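Long-range contacts in glycerophosphodiester phosphodiesterase (Parabacteroides distasonis, PDB 3NO3), which belongs to the glycerophosphodiester phosphodiesterase family of TIM-barrel proteins and carries a magnesium ion in its metal site: residues Y13-G18 against T223-E228; S199-V204 against D219-D224; R29-G34 against L95-L100. One frame throughout, in Å; residues are numbered along the deposited sequence.

Overall arrangement
All three contacts belong to one TIM barrel. Interaction 2 pairs two neighbouring parallel strands, 198-202 and 220-223, and interaction 1 begins where the second of these runs out, so the two share T223 and D224. Interaction 3 packs helix 24-32 against the turn before strand 99-104. Centre to centre, interactions 1 and 2 are about 14 Å apart, 1 and 3 about 13 Å, 2 and 3 about 16 Å. Interaction 3 is nested inside the loop that interaction 1 closes, touching it through T16 with R29 and Y13 with A30 and I33; along the chain it closes before interaction 2 opens. Because strand 6-9 pairs with both 37-44 and 220-223, the barrel closes.

Interaction 1: Y13-G18 against T223-E228; sequences YWKTEG and TDLPEE
Y13 sets a ring face against P226 and its hydroxyl against E227 where the loop after strand 6-9 of this TIM barrel meets the start of helix 226-236, joining the first and last parts of the fold. With CG anti to the backbone N (chi1 -171°), the torsion carries the tyrosine ring from CB to the start of the helix. CD1 comes 3.6 Å from P226 CG, which sits over one face of the ring in a CH-pi contact, and CE1 lies beside CG and CD of the same proline. At the edge, near the ring plane, CE2 passes E227 OE1. At the tip, OH donates to E227 OE1 over a short 2.5 Å, using the anti lone pair of the carboxylate, whose plane is turned 74° from the ring. A weaker, water-mediated link from Y13 OH adds the backbone N of E227.

The indole of W14 meets D224 by its edge. NE1 donates to D224 OD1 (3.1 Å, 157° at the hydrogen), with the oxygen nearly in the ring plane, yet the bond reaches the carboxylate from above its plane. H10 ND1 also bonds to OD1, so H10 and W14 share this oxygen; the D224 side chain is about 9 Å from the magnesium ion.

K15 CD lies 3.4 Å from D224 O, and the bend at chi3 lays CE 3.8 Å from L225 CD2. L225 is the N-cap residue, and its backbone N closes an ST turn on T223 OG1. A second water joins the two backbones, accepting from K15 N at 2.9 Å and donating to D224 O at 2.8 Å.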
ATOM      1  N   TYR A  13       3.514   4.150 -10.103  1.00 19.10           N
ATOM      2  CA  TYR A  13       3.605   5.427 -10.793  1.00 20.06           C
ATOM      3  C   TYR A  13       2.715   5.346 -12.023  1.00 20.55           C
ATOM      4  O   TYR A  13       3.140   4.904 -13.088  1.00 19.33           O
ATOM      5  CB  TYR A  13       5.033   5.821 -11.155  1.00 20.85           C
ATOM      6  CG  TYR A  13       5.242   7.235 -11.686  1.00 20.89           C
ATOM      7  CD1 TYR A  13       4.289   8.258 -11.551  1.00 22.07           C
ATOM      8  CD2 TYR A  13       6.451   7.575 -12.279  1.00 22.58           C
ATOM      9  CE1 TYR A  13       4.523   9.534 -12.006  1.00 23.55           C
ATOM     10  CE2 TYR A  13       6.695   8.873 -12.729  1.00 25.41           C
ATOM     11  CZ  TYR A  13       5.721   9.848 -12.584  1.00 25.69           C
ATOM     12  OH  TYR A  13       5.961  11.130 -13.016  1.00 27.71           O
ATOM     13  N   TRP A  14       1.469   5.793 -11.833  1.00 21.44           N
ATOM     14  CA  TRP A  14       0.434   5.713 -12.840  1.00 21.02           C
ATOM     15  C   TRP A  14       0.181   7.002 -13.604  1.00 22.76           C
ATOM     16  O   TRP A  14      -0.319   6.917 -14.712  1.00 23.57           O
ATOM     17  CB  TRP A  14      -0.863   5.159 -12.272  1.00 20.23           C
ATOM     18  CG  TRP A  14      -1.532   6.014 -11.280  1.00 21.00           C
ATOM     19  CD1 TRP A  14      -1.324   6.000  -9.947  1.00 21.53           C
ATOM     20  CD2 TRP A  14      -2.553   6.987 -11.521  1.00 21.50           C
ATOM     21  NE1 TRP A  14      -2.100   6.925  -9.338  1.00 21.41           N
ATOM     22  CE2 TRP A  14      -2.885   7.546 -10.273  1.00 20.76           C
ATOM     23  CE3 TRP A  14      -3.217   7.441 -12.663  1.00 23.67           C
ATOM     24  CZ2 TRP A  14      -3.837   8.562 -10.124  1.00 23.60           C
ATOM     25  CZ3 TRP A  14      -4.185   8.453 -12.515  1.00 25.52           C
ATOM     26  CH2 TRP A  14      -4.473   9.006 -11.259  1.00 25.78           C
ATOM     27  N   LYS A  15       0.544   8.169 -13.054  1.00 23.57           N
ATOM     28  CA  LYS A  15       0.360   9.465 -13.716  1.00 25.33           C
ATOM     29  C   LYS A  15       1.549   9.792 -14.616  1.00 25.73           C
ATOM     30  O   LYS A  15       2.279  10.783 -14.439  1.00 25.79           O
ATOM     31  CB  LYS A  15       0.094  10.570 -12.683  1.00 26.22           C
ATOM     32  CG  LYS A  15      -1.346  10.499 -12.097  1.00 27.25           C
ATOM     33  CD  LYS A  15      -1.686  11.728 -11.246  1.00 29.38           C
ATOM     34  CE  LYS A  15      -1.945  13.026 -12.077  1.00 32.69           C
ATOM     35  NZ  LYS A  15      -3.170  12.902 -12.891  1.00 35.63           N
ATOM     36  N   THR A  16       1.743   8.927 -15.598  1.00 25.07           N
ATOM     37  CA  THR A  16       2.856   9.000 -16.519  1.00 25.43           C
ATOM     38  C   THR A  16       2.467   8.225 -17.796  1.00 26.11           C
ATOM     39  O   THR A  16       1.645   7.289 -17.737  1.00 23.92           O
ATOM     40  CB  THR A  16       4.175   8.486 -15.870  1.00 25.31           C
ATOM     41  OG1 THR A  16       5.277   8.840 -16.715  1.00 24.30           O
ATOM     42  CG2 THR A  16       4.183   6.941 -15.611  1.00 22.71           C
ATOM     43  N   GLU A  17       3.048   8.629 -18.931  1.00 26.65           N
ATOM     44  CA  GLU A  17       2.771   8.008 -20.248  1.00 27.98           C
ATOM     45  C   GLU A  17       2.754   6.477 -20.277  1.00 26.55           C
ATOM     46  O   GLU A  17       3.711   5.833 -19.825  1.00 26.49           O
ATOM     47  CB  GLU A  17       3.805   8.483 -21.262  1.00 30.06           C
ATOM     48  CG  GLU A  17       3.640   7.961 -22.683  1.00 34.43           C
ATOM     49  CD  GLU A  17       4.713   8.522 -23.629  1.00 40.38           C
ATOM     50  OE1 GLU A  17       5.667   9.216 -23.178  1.00 43.31           O
ATOM     51  OE2 GLU A  17       4.590   8.260 -24.844  1.00 43.87           O
ATOM     52  N   GLY A  18       1.660   5.923 -20.809  1.00 25.07           N
ATOM     53  CA  GLY A  18       1.492   4.479 -20.960  1.00 24.80           C
ATOM     54  C   GLY A  18       1.100   3.693 -19.728  1.00 23.51           C
ATOM     55  O   GLY A  18       0.844   2.473 -19.834  1.00 23.99           O
ATOM     56  N   THR A 223       1.485   9.030  -2.448  1.00 20.86           N
ATOM     57  CA  THR A 223       1.105  10.111  -3.367  1.00 21.52           C
ATOM     58  C   THR A 223       0.872   9.608  -4.788  1.00 21.59           C
ATOM     59  O   THR A 223       1.509   8.643  -5.213  1.00 19.81           O
ATOM     60  CB  THR A 223       2.218  11.215  -3.396  1.00 22.24           C
ATOM     61  OG1 THR A 223       1.866  12.250  -4.335  1.00 22.66           O
ATOM     62  CG2 THR A 223       3.568  10.623  -3.775  1.00 22.70           C
ATOM     63  N   ASP A 224      -0.016  10.301  -5.513  1.00 22.48           N
ATOM     64  CA  ASP A 224      -0.162  10.124  -6.984  1.00 22.50           C
ATOM     65  C   ASP A 224       0.814  10.958  -7.812  1.00 23.50           C
ATOM     66  O   ASP A 224       0.792  10.833  -9.033  1.00 23.42           O
ATOM     67  CB  ASP A 224      -1.596  10.439  -7.447  1.00 22.25           C
ATOM     68  CG  ASP A 224      -2.645   9.465  -6.876  1.00 23.91           C
ATOM     69  OD1 ASP A 224      -2.319   8.280  -6.608  1.00 20.81           O
ATOM     70  OD2 ASP A 224      -3.815   9.893  -6.726  1.00 24.09           O
ATOM     71  N   LEU A 225       1.614  11.824  -7.181  1.00 24.17           N
ATOM     72  CA  LEU A 225       2.638  12.645  -7.870  1.00 25.58           C
ATOM     73  C   LEU A 225       4.006  12.407  -7.217  1.00 25.67           C
ATOM     74  O   LEU A 225       4.575  13.323  -6.633  1.00 25.81           O
ATOM     75  CB  LEU A 225       2.240  14.137  -7.822  1.00 27.21           C
ATOM     76  CG  LEU A 225       0.930  14.529  -8.548  1.00 28.79           C
ATOM     77  CD1 LEU A 225       0.538  16.022  -8.287  1.00 32.89           C
ATOM     78  CD2 LEU A 225       1.029  14.315 -10.042  1.00 29.33           C
ATOM     79  N   PRO A 226       4.533  11.155  -7.310  1.00 24.49           N
ATOM     80  CA  PRO A 226       5.761  10.801  -6.561  1.00 25.36           C
ATOM     81  C   PRO A 226       7.018  11.626  -6.939  1.00 25.95           C
ATOM     82  O   PRO A 226       7.823  11.937  -6.054  1.00 26.67           O
ATOM     83  CB  PRO A 226       5.958   9.313  -6.879  1.00 23.61           C
ATOM     84  CG  PRO A 226       5.197   9.070  -8.111  1.00 22.83           C
ATOM     85  CD  PRO A 226       4.011   9.987  -8.033  1.00 23.33           C
ATOM     86  N   GLU A 227       7.180  11.957  -8.207  1.00 26.93           N
ATOM     87  CA  GLU A 227       8.315  12.785  -8.643  1.00 28.53           C
ATOM     88  C   GLU A 227       8.296  14.211  -8.051  1.00 30.09           C
ATOM     89  O   GLU A 227       9.383  14.737  -7.735  1.00 30.31           O
ATOM     90  CB  GLU A 227       8.435  12.847 -10.172  1.00 29.42           C
ATOM     91  CG  GLU A 227       8.730  11.510 -10.828  1.00 27.11           C
ATOM     92  CD  GLU A 227       9.253  11.634 -12.255  1.00 28.32           C
ATOM     93  OE1 GLU A 227       8.447  11.620 -13.206  1.00 26.45           O
ATOM     94  OE2 GLU A 227      10.482  11.681 -12.428  1.00 27.57           O
ATOM     95  N   GLU A 228       7.107  14.810  -7.870  1.00 30.07           N
ATOM     96  CA  GLU A 228       7.038  16.116  -7.177  0.55 31.65           C
ATOM     97  C   GLU A 228       7.534  15.974  -5.732  1.00 31.29           C
ATOM     98  O   GLU A 228       8.308  16.815  -5.259  1.00 31.59           O
ATOM     99  CB  GLU A 228       5.632  16.738  -7.237  0.55 32.45           C
ATOM    100  CG  GLU A 228       5.377  18.028  -6.353  0.55 34.84           C
ATOM    101  CD  GLU A 228       5.983  19.324  -6.872  0.55 40.30           C
ATOM    102  OE1 GLU A 228       7.009  19.789  -6.315  0.55 43.68           O
ATOM    103  OE2 GLU A 228       5.399  19.914  -7.799  0.55 42.15           O
TER
HETATM  104  O   HOH W   1       4.985  12.657 -10.256  1.00 23.60           O
HETATM  105  O   HOH W   2       1.160   8.350 -10.214  1.00 19.01           O

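Interaction 2: S199-V204 against D219-D224; sequences SNVWTV and DFITTD
N200 CB meets the F220 ring at its edge, near the ring plane, while D219 CB lies over one face, toward the rim; beyond the two segments the ring stacks with Y36. The amide of N200 crosses F220 at about a right angle. Its chi1 of -174° sets CG opposite the backbone N and turns the amide toward the partner strand, where OD1 accepts from T222 OG1 at 2.8 Å, the hydroxyl lying 17° off the carbonyl plane. W202 turns its indole away from the partner strand; NE1 bonds to D176 O and the ring meets H178 edge-to-face.

The two strand backbones run parallel, their axes 20° apart, as the two strands of a beta-alpha-beta unit. F220 N donates to S199 O, and T222 N to V201 O at 2.8 Å, nearly in line with the carbonyl. Beyond the strand, after the cis peptide that precedes T203, V204 N still bonds to T222 O at 2.9 Å. At the opposite end, S199 and D219 bond to each other twice: S199 N donates to D219 OD2 at 2.8 Å, and D219 N to S199 OG at 3.2 Å. Each residue thus offers a backbone N-H to the other's side chain.

On the face bearing V201 and I221 the contact is apolar. Their CG1 atoms lie 3.9 Å apart, the two side chains next to each other and pointing the same way, while V204 CB approaches I221 CG2. Helix 207-216, the crossover between the strands, packs on this face through M213 and I214, and helix 179-184 reaches V201 and V204. On the other face, strand 6-9 meets N200, F220 and T222 through I8.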
ATOM      1  N   SER A 199       5.007   6.277  10.571  1.00 20.63           N
ATOM      2  CA  SER A 199       3.843   7.076  10.194  1.00 21.14           C
ATOM      3  C   SER A 199       3.849   7.216   8.670  1.00 20.97           C
ATOM      4  O   SER A 199       4.889   7.501   8.089  1.00 22.43           O
ATOM      5  CB  SER A 199       3.892   8.436  10.880  1.00 20.76           C
ATOM      6  OG  SER A 199       5.086   9.106  10.608  1.00 22.54           O
ATOM      7  N   ASN A 200       2.704   6.988   8.043  1.00 20.62           N
ATOM      8  CA  ASN A 200       2.520   7.107   6.570  1.00 19.34           C
ATOM      9  C   ASN A 200       1.235   7.924   6.391  1.00 20.17           C
ATOM     10  O   ASN A 200       0.334   7.866   7.257  1.00 18.91           O
ATOM     11  CB  ASN A 200       2.456   5.697   5.979  1.00 19.78           C
ATOM     12  CG  ASN A 200       2.406   5.630   4.438  1.00 19.30           C
ATOM     13  OD1 ASN A 200       2.355   6.631   3.698  1.00 17.99           O
ATOM     14  ND2 ASN A 200       2.435   4.386   3.963  1.00 16.73           N
ATOM     15  N   VAL A 201       1.192   8.753   5.335  1.00 19.54           N
ATOM     16  CA  VAL A 201       0.039   9.598   5.087  1.00 20.66           C
ATOM     17  C   VAL A 201      -0.402   9.463   3.619  1.00 20.50           C
ATOM     18  O   VAL A 201       0.441   9.384   2.737  1.00 19.68           O
ATOM     19  CB  VAL A 201       0.316  11.080   5.481  1.00 21.98           C
ATOM     20  CG1 VAL A 201       1.470  11.718   4.645  1.00 20.71           C
ATOM     21  CG2 VAL A 201      -0.968  11.900   5.404  1.00 22.39           C
ATOM     22  N   TRP A 202      -1.719   9.418   3.388  1.00 20.79           N
ATOM     23  CA  TRP A 202      -2.283   9.236   2.027  1.00 21.78           C
ATOM     24  C   TRP A 202      -3.446  10.210   1.759  1.00 22.94           C
ATOM     25  O   TRP A 202      -4.004  10.739   2.721  1.00 21.99           O
ATOM     26  CB  TRP A 202      -2.772   7.787   1.817  1.00 21.39           C
ATOM     27  CG  TRP A 202      -3.801   7.298   2.800  1.00 21.46           C
ATOM     28  CD1 TRP A 202      -3.570   6.639   3.966  1.00 20.06           C
ATOM     29  CD2 TRP A 202      -5.231   7.409   2.688  1.00 21.21           C
ATOM     30  NE1 TRP A 202      -4.735   6.367   4.606  1.00 18.74           N
ATOM     31  CE2 TRP A 202      -5.781   6.810   3.838  1.00 20.34           C
ATOM     32  CE3 TRP A 202      -6.100   7.942   1.714  1.00 21.44           C
ATOM     33  CZ2 TRP A 202      -7.173   6.746   4.071  1.00 23.20           C
ATOM     34  CZ3 TRP A 202      -7.487   7.866   1.938  1.00 25.63           C
ATOM     35  CH2 TRP A 202      -8.006   7.290   3.116  1.00 23.13           C
ATOM     36  N   THR A 203      -3.812  10.510   0.500  1.00 22.93           N
ATOM     37  CA  THR A 203      -3.003  10.387  -0.704  1.00 23.43           C
ATOM     38  C   THR A 203      -2.655  11.847  -0.943  1.00 24.67           C
ATOM     39  O   THR A 203      -3.557  12.634  -1.161  1.00 25.92           O
ATOM     40  CB  THR A 203      -3.803   9.714  -1.827  1.00 23.25           C
ATOM     41  OG1 THR A 203      -4.016   8.344  -1.445  1.00 22.63           O
ATOM     42  CG2 THR A 203      -3.039   9.704  -3.125  1.00 21.87           C
ATOM     43  N   VAL A 204      -1.387  12.230  -0.773  1.00 24.77           N
ATOM     44  CA  VAL A 204      -1.034  13.668  -0.697  1.00 25.86           C
ATOM     45  C   VAL A 204      -0.416  14.146  -1.990  1.00 27.38           C
ATOM     46  O   VAL A 204       0.685  13.713  -2.312  1.00 26.82           O
ATOM     47  CB  VAL A 204      -0.093  13.950   0.475  1.00 26.43           C
ATOM     48  CG1 VAL A 204       0.246  15.453   0.500  1.00 26.30           C
ATOM     49  CG2 VAL A 204      -0.795  13.533   1.769  1.00 23.11           C
ATOM     50  N   ASP A 219       7.208   9.373   8.261  1.00 24.83           N
ATOM     51  CA  ASP A 219       8.211   8.487   7.672  1.00 24.41           C
ATOM     52  C   ASP A 219       7.950   8.313   6.169  1.00 24.09           C
ATOM     53  O   ASP A 219       8.908   8.233   5.387  1.00 24.95           O
ATOM     54  CB  ASP A 219       8.211   7.093   8.308  1.00 24.42           C
ATOM     55  CG  ASP A 219       8.622   7.116   9.780  1.00 26.82           C
ATOM     56  OD1 ASP A 219       9.825   7.110  10.072  1.00 30.76           O
ATOM     57  OD2 ASP A 219       7.716   7.119  10.627  1.00 23.32           O
ATOM     58  N   PHE A 220       6.675   8.237   5.779  1.00 22.51           N
ATOM     59  CA  PHE A 220       6.298   8.022   4.370  1.00 22.68           C
ATOM     60  C   PHE A 220       5.204   8.971   3.930  1.00 22.54           C
ATOM     61  O   PHE A 220       4.342   9.335   4.720  1.00 22.47           O
ATOM     62  CB  PHE A 220       5.836   6.580   4.151  1.00 21.99           C
ATOM     63  CG  PHE A 220       6.808   5.531   4.633  1.00 22.67           C
ATOM     64  CD1 PHE A 220       7.991   5.318   3.967  1.00 25.55           C
ATOM     65  CD2 PHE A 220       6.519   4.717   5.754  1.00 22.29           C
ATOM     66  CE1 PHE A 220       8.900   4.345   4.420  1.00 25.60           C
ATOM     67  CE2 PHE A 220       7.405   3.753   6.178  1.00 22.31           C
ATOM     68  CZ  PHE A 220       8.598   3.576   5.535  1.00 24.46           C
ATOM     69  N   ILE A 221       5.271   9.384   2.666  1.00 22.57           N
ATOM     70  CA  ILE A 221       4.182  10.049   1.982  1.00 22.31           C
ATOM     71  C   ILE A 221       3.710   9.141   0.823  1.00 21.21           C
ATOM     72  O   ILE A 221       4.531   8.766  -0.017  1.00 23.03           O
ATOM     73  CB  ILE A 221       4.607  11.388   1.430  1.00 22.04           C
ATOM     74  CG1 ILE A 221       4.718  12.448   2.552  1.00 24.54           C
ATOM     75  CG2 ILE A 221       3.597  11.897   0.393  1.00 22.32           C
ATOM     76  CD1 ILE A 221       5.317  13.781   2.018  1.00 24.41           C
ATOM     77  N   THR A 222       2.415   8.825   0.803  1.00 19.86           N
ATOM     78  CA  THR A 222       1.764   8.049  -0.254  1.00 19.14           C
ATOM     79  C   THR A 222       1.107   9.048  -1.178  1.00 19.74           C
ATOM     80  O   THR A 222       0.284   9.862  -0.743  1.00 20.64           O
ATOM     81  CB  THR A 222       0.741   7.032   0.308  1.00 19.08           C
ATOM     82  OG1 THR A 222       1.442   6.068   1.085  1.00 17.90           O
ATOM     83  CG2 THR A 222      -0.026   6.293  -0.831  1.00 17.16           C
ATOM     84  N   THR A 223       1.485   9.030  -2.448  1.00 20.86           N
ATOM     85  CA  THR A 223       1.105  10.111  -3.367  1.00 21.52           C
ATOM     86  C   THR A 223       0.872   9.608  -4.788  1.00 21.59           C
ATOM     87  O   THR A 223       1.509   8.643  -5.213  1.00 19.81           O
ATOM     88  CB  THR A 223       2.218  11.215  -3.396  1.00 22.24           C
ATOM     89  OG1 THR A 223       1.866  12.250  -4.335  1.00 22.66           O
ATOM     90  CG2 THR A 223       3.568  10.623  -3.775  1.00 22.70           C
ATOM     91  N   ASP A 224      -0.016  10.301  -5.513  1.00 22.48           N
ATOM     92  CA  ASP A 224      -0.162  10.124  -6.984  1.00 22.50           C
ATOM     93  C   ASP A 224       0.814  10.958  -7.812  1.00 23.50           C
ATOM     94  O   ASP A 224       0.792  10.833  -9.033  1.00 23.42           O
ATOM     95  CB  ASP A 224      -1.596  10.439  -7.447  1.00 22.25           C
ATOM     96  CG  ASP A 224      -2.645   9.465  -6.876  1.00 23.91           C
ATOM     97  OD1 ASP A 224      -2.319   8.280  -6.608  1.00 20.81           O
ATOM     98  OD2 ASP A 224      -3.815   9.893  -6.726  1.00 24.09           O
TER

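Interaction 3: R29-G34 against L95-L100; sequences RASEIG and LKNIRL
S31, on helix 24-32, faces a type I beta turn running from L95 to I98; S31 CA lies 6.0 Å from I98 CA, and a Schellman motif at G34 follows the helix. N97 meets the helix with both ends of its amide. ND2 donates to S31 O at 2.9 Å (148° at the hydrogen), the carbonyl oxygen lying in the amide plane. OD1 lies 2.9 Å from S31 OG, a likely second bond, although the serine proton has another acceptor within reach. S31 O also accepts from G34 N, and its two donors approach from opposite faces of the carbonyl plane, so G34 and the turn share one oxygen.

L95 and I98 add apolar contacts. L95 CD2 rests 3.5 Å from S31 OG. In I98, chi1 (-157°) swings CG1 away from the backbone N, and CD1 comes within 3.8 Å of A30 CB and up to the backbone at S31 N. Beyond I98, A30 also touches S38 of strand 37-44, while strand 99-104, which leads on from the turn, pairs with that strand on one side and with strand 133-137 on the other.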
ATOM      1  N   ARG A  29       7.439   1.719 -13.476  1.00 20.16           N
ATOM      2  CA  ARG A  29       7.759   3.130 -13.432  1.00 21.09           C
ATOM      3  C   ARG A  29       8.096   3.628 -12.008  1.00 20.42           C
ATOM      4  O   ARG A  29       9.005   4.469 -11.847  1.00 21.20           O
ATOM      5  CB  ARG A  29       6.644   3.956 -14.080  1.00 21.71           C
ATOM      6  CG  ARG A  29       6.459   3.687 -15.567  1.00 21.26           C
ATOM      7  CD  ARG A  29       7.543   4.310 -16.485  1.00 19.92           C
ATOM      8  NE  ARG A  29       7.470   5.756 -16.473  1.00 22.96           N
ATOM      9  CZ  ARG A  29       8.355   6.620 -15.967  1.00 24.70           C
ATOM     10  NH1 ARG A  29       9.521   6.251 -15.445  1.00 28.12           N
ATOM     11  NH2 ARG A  29       8.064   7.905 -16.013  1.00 27.51           N
ATOM     12  N   ALA A  30       7.419   3.116 -10.984  1.00 19.33           N
ATOM     13  CA  ALA A  30       7.809   3.398  -9.569  1.00 19.73           C
ATOM     14  C   ALA A  30       9.260   3.013  -9.270  1.00 20.51           C
ATOM     15  O   ALA A  30      10.012   3.789  -8.653  1.00 22.59           O
ATOM     16  CB  ALA A  30       6.872   2.712  -8.580  1.00 15.40           C
ATOM     17  N   SER A  31       9.649   1.833  -9.729  1.00 21.74           N
ATOM     18  CA  SER A  31      11.053   1.378  -9.681  1.00 22.11           C
ATOM     19  C   SER A  31      11.975   2.271 -10.488  1.00 22.95           C
ATOM     20  O   SER A  31      13.036   2.646  -9.977  1.00 24.57           O
ATOM     21  CB  SER A  31      11.170  -0.076 -10.160  1.00 22.03           C
ATOM     22  OG  SER A  31      12.536  -0.478 -10.254  1.00 23.19           O
ATOM     23  N   GLU A  32      11.579   2.619 -11.714  1.00 22.84           N
ATOM     24  CA  GLU A  32      12.400   3.456 -12.612  1.00 24.33           C
ATOM     25  C   GLU A  32      12.737   4.831 -12.005  1.00 24.95           C
ATOM     26  O   GLU A  32      13.880   5.314 -12.132  1.00 24.28           O
ATOM     27  CB  GLU A  32      11.760   3.562 -14.009  1.00 24.81           C
ATOM     28  CG  GLU A  32      12.700   4.168 -15.108  1.00 28.65           C
ATOM     29  CD  GLU A  32      12.130   4.108 -16.558  1.00 30.13           C
ATOM     30  OE1 GLU A  32      10.895   4.067 -16.671  1.00 28.08           O
ATOM     31  OE2 GLU A  32      12.927   4.146 -17.577  1.00 30.21           O
ATOM     32  N   ILE A  33      11.774   5.450 -11.324  1.00 24.22           N
ATOM     33  CA  ILE A  33      12.042   6.722 -10.608  1.00 25.05           C
ATOM     34  C   ILE A  33      12.766   6.591  -9.254  1.00 25.56           C
ATOM     35  O   ILE A  33      13.040   7.593  -8.619  1.00 25.80           O
ATOM     36  CB  ILE A  33      10.782   7.630 -10.499  1.00 24.81           C
ATOM     37  CG1 ILE A  33       9.751   7.070  -9.548  1.00 21.96           C
ATOM     38  CG2 ILE A  33      10.174   7.902 -11.935  1.00 24.13           C
ATOM     39  CD1 ILE A  33       8.634   8.034  -9.236  1.00 23.87           C
ATOM     40  N   GLY A  34      12.996   5.372  -8.774  1.00 25.67           N
ATOM     41  CA  GLY A  34      13.616   5.151  -7.483  1.00 25.65           C
ATOM     42  C   GLY A  34      12.767   5.512  -6.281  1.00 24.98           C
ATOM     43  O   GLY A  34      13.287   5.950  -5.269  1.00 24.55           O
ATOM     44  N   LEU A  95      12.626  -6.346  -9.734  1.00 26.51           N
ATOM     45  CA  LEU A  95      12.813  -4.929  -9.400  1.00 26.64           C
ATOM     46  C   LEU A  95      13.317  -4.798  -7.961  1.00 28.24           C
ATOM     47  O   LEU A  95      12.529  -4.636  -7.005  1.00 25.49           O
ATOM     48  CB  LEU A  95      11.499  -4.169  -9.602  1.00 25.36           C
ATOM     49  CG  LEU A  95      10.892  -4.181 -11.010  1.00 23.33           C
ATOM     50  CD1 LEU A  95       9.464  -3.630 -10.911  1.00 17.87           C
ATOM     51  CD2 LEU A  95      11.739  -3.411 -12.021  1.00 25.79           C
ATOM     52  N   LYS A  96      14.642  -4.868  -7.812  1.00 30.13           N
ATOM     53  CA  LYS A  96      15.266  -5.087  -6.498  1.00 32.40           C
ATOM     54  C   LYS A  96      15.258  -3.892  -5.524  1.00 32.86           C
ATOM     55  O   LYS A  96      15.256  -4.060  -4.306  1.00 33.74           O
ATOM     56  CB  LYS A  96      16.726  -5.564  -6.685  1.00 34.30           C
ATOM     57  CG  LYS A  96      16.885  -6.885  -7.477  1.00 36.78           C
ATOM     58  CD  LYS A  96      16.187  -8.071  -6.815  1.00 36.99           C
ATOM     59  CE  LYS A  96      16.451  -9.414  -7.596  1.00 39.66           C
ATOM     60  NZ  LYS A  96      15.780 -10.600  -6.954  1.00 37.21           N
ATOM     61  N   ASN A  97      15.229  -2.702  -6.078  1.00 33.11           N
ATOM     62  CA  ASN A  97      15.290  -1.479  -5.304  1.00 34.11           C
ATOM     63  C   ASN A  97      14.000  -1.089  -4.528  1.00 32.85           C
ATOM     64  O   ASN A  97      14.036  -0.123  -3.772  1.00 34.82           O
ATOM     65  CB  ASN A  97      15.662  -0.323  -6.276  1.00 34.94           C
ATOM     66  CG  ASN A  97      14.570  -0.100  -7.397  1.00 35.68           C
ATOM     67  OD1 ASN A  97      13.804  -1.045  -7.732  1.00 33.28           O
ATOM     68  ND2 ASN A  97      14.537   1.119  -7.985  1.00 34.59           N
ATOM     69  N   ILE A  98      12.875  -1.777  -4.713  1.00 30.47           N
ATOM     70  CA  ILE A  98      11.612  -1.204  -4.277  1.00 28.83           C
ATOM     71  C   ILE A  98      10.854  -2.067  -3.271  1.00 26.52           C
ATOM     72  O   ILE A  98      10.842  -3.279  -3.357  1.00 25.88           O
ATOM     73  CB  ILE A  98      10.767  -0.807  -5.496  1.00 28.87           C
ATOM     74  CG1 ILE A  98       9.737   0.276  -5.140  1.00 30.76           C
ATOM     75  CG2 ILE A  98      10.134  -2.006  -6.175  1.00 28.39           C
ATOM     76  CD1 ILE A  98       9.486   1.195  -6.324  1.00 33.17           C
ATOM     77  N   ARG A  99      10.295  -1.385  -2.284  1.00 24.42           N
ATOM     78  CA  ARG A  99       9.475  -1.963  -1.249  1.00 23.12           C
ATOM     79  C   ARG A  99       8.051  -2.141  -1.786  1.00 21.35           C
ATOM     80  O   ARG A  99       7.551  -1.269  -2.502  1.00 20.73           O
ATOM     81  CB  ARG A  99       9.436  -0.991  -0.081  1.00 24.62           C
ATOM     82  CG  ARG A  99       9.076  -1.585   1.203  1.00 25.33           C
ATOM     83  CD  ARG A  99      10.282  -2.242   1.802  1.00 28.85           C
ATOM     84  NE  ARG A  99       9.857  -2.869   3.029  1.00 30.12           N
ATOM     85  CZ  ARG A  99      10.596  -3.669   3.764  1.00 33.28           C
ATOM     86  NH1 ARG A  99      11.882  -3.927   3.444  1.00 33.94           N
ATOM     87  NH2 ARG A  99      10.049  -4.161   4.878  1.00 35.64           N
ATOM     88  N   LEU A 100       7.411  -3.255  -1.438  1.00 18.54           N
ATOM     89  CA  LEU A 100       6.072  -3.577  -1.906  1.00 17.82           C
ATOM     90  C   LEU A 100       5.077  -3.235  -0.809  1.00 16.14           C
ATOM     91  O   LEU A 100       5.122  -3.817   0.256  1.00 17.79           O
ATOM     92  CB  LEU A 100       6.025  -5.047  -2.328  1.00 17.92           C
ATOM     93  CG  LEU A 100       7.083  -5.430  -3.392  1.00 19.00           C
ATOM     94  CD1 LEU A 100       6.869  -6.851  -3.784  1.00 20.66           C
ATOM     95  CD2 LEU A 100       6.983  -4.491  -4.664  1.00 19.94           C
TER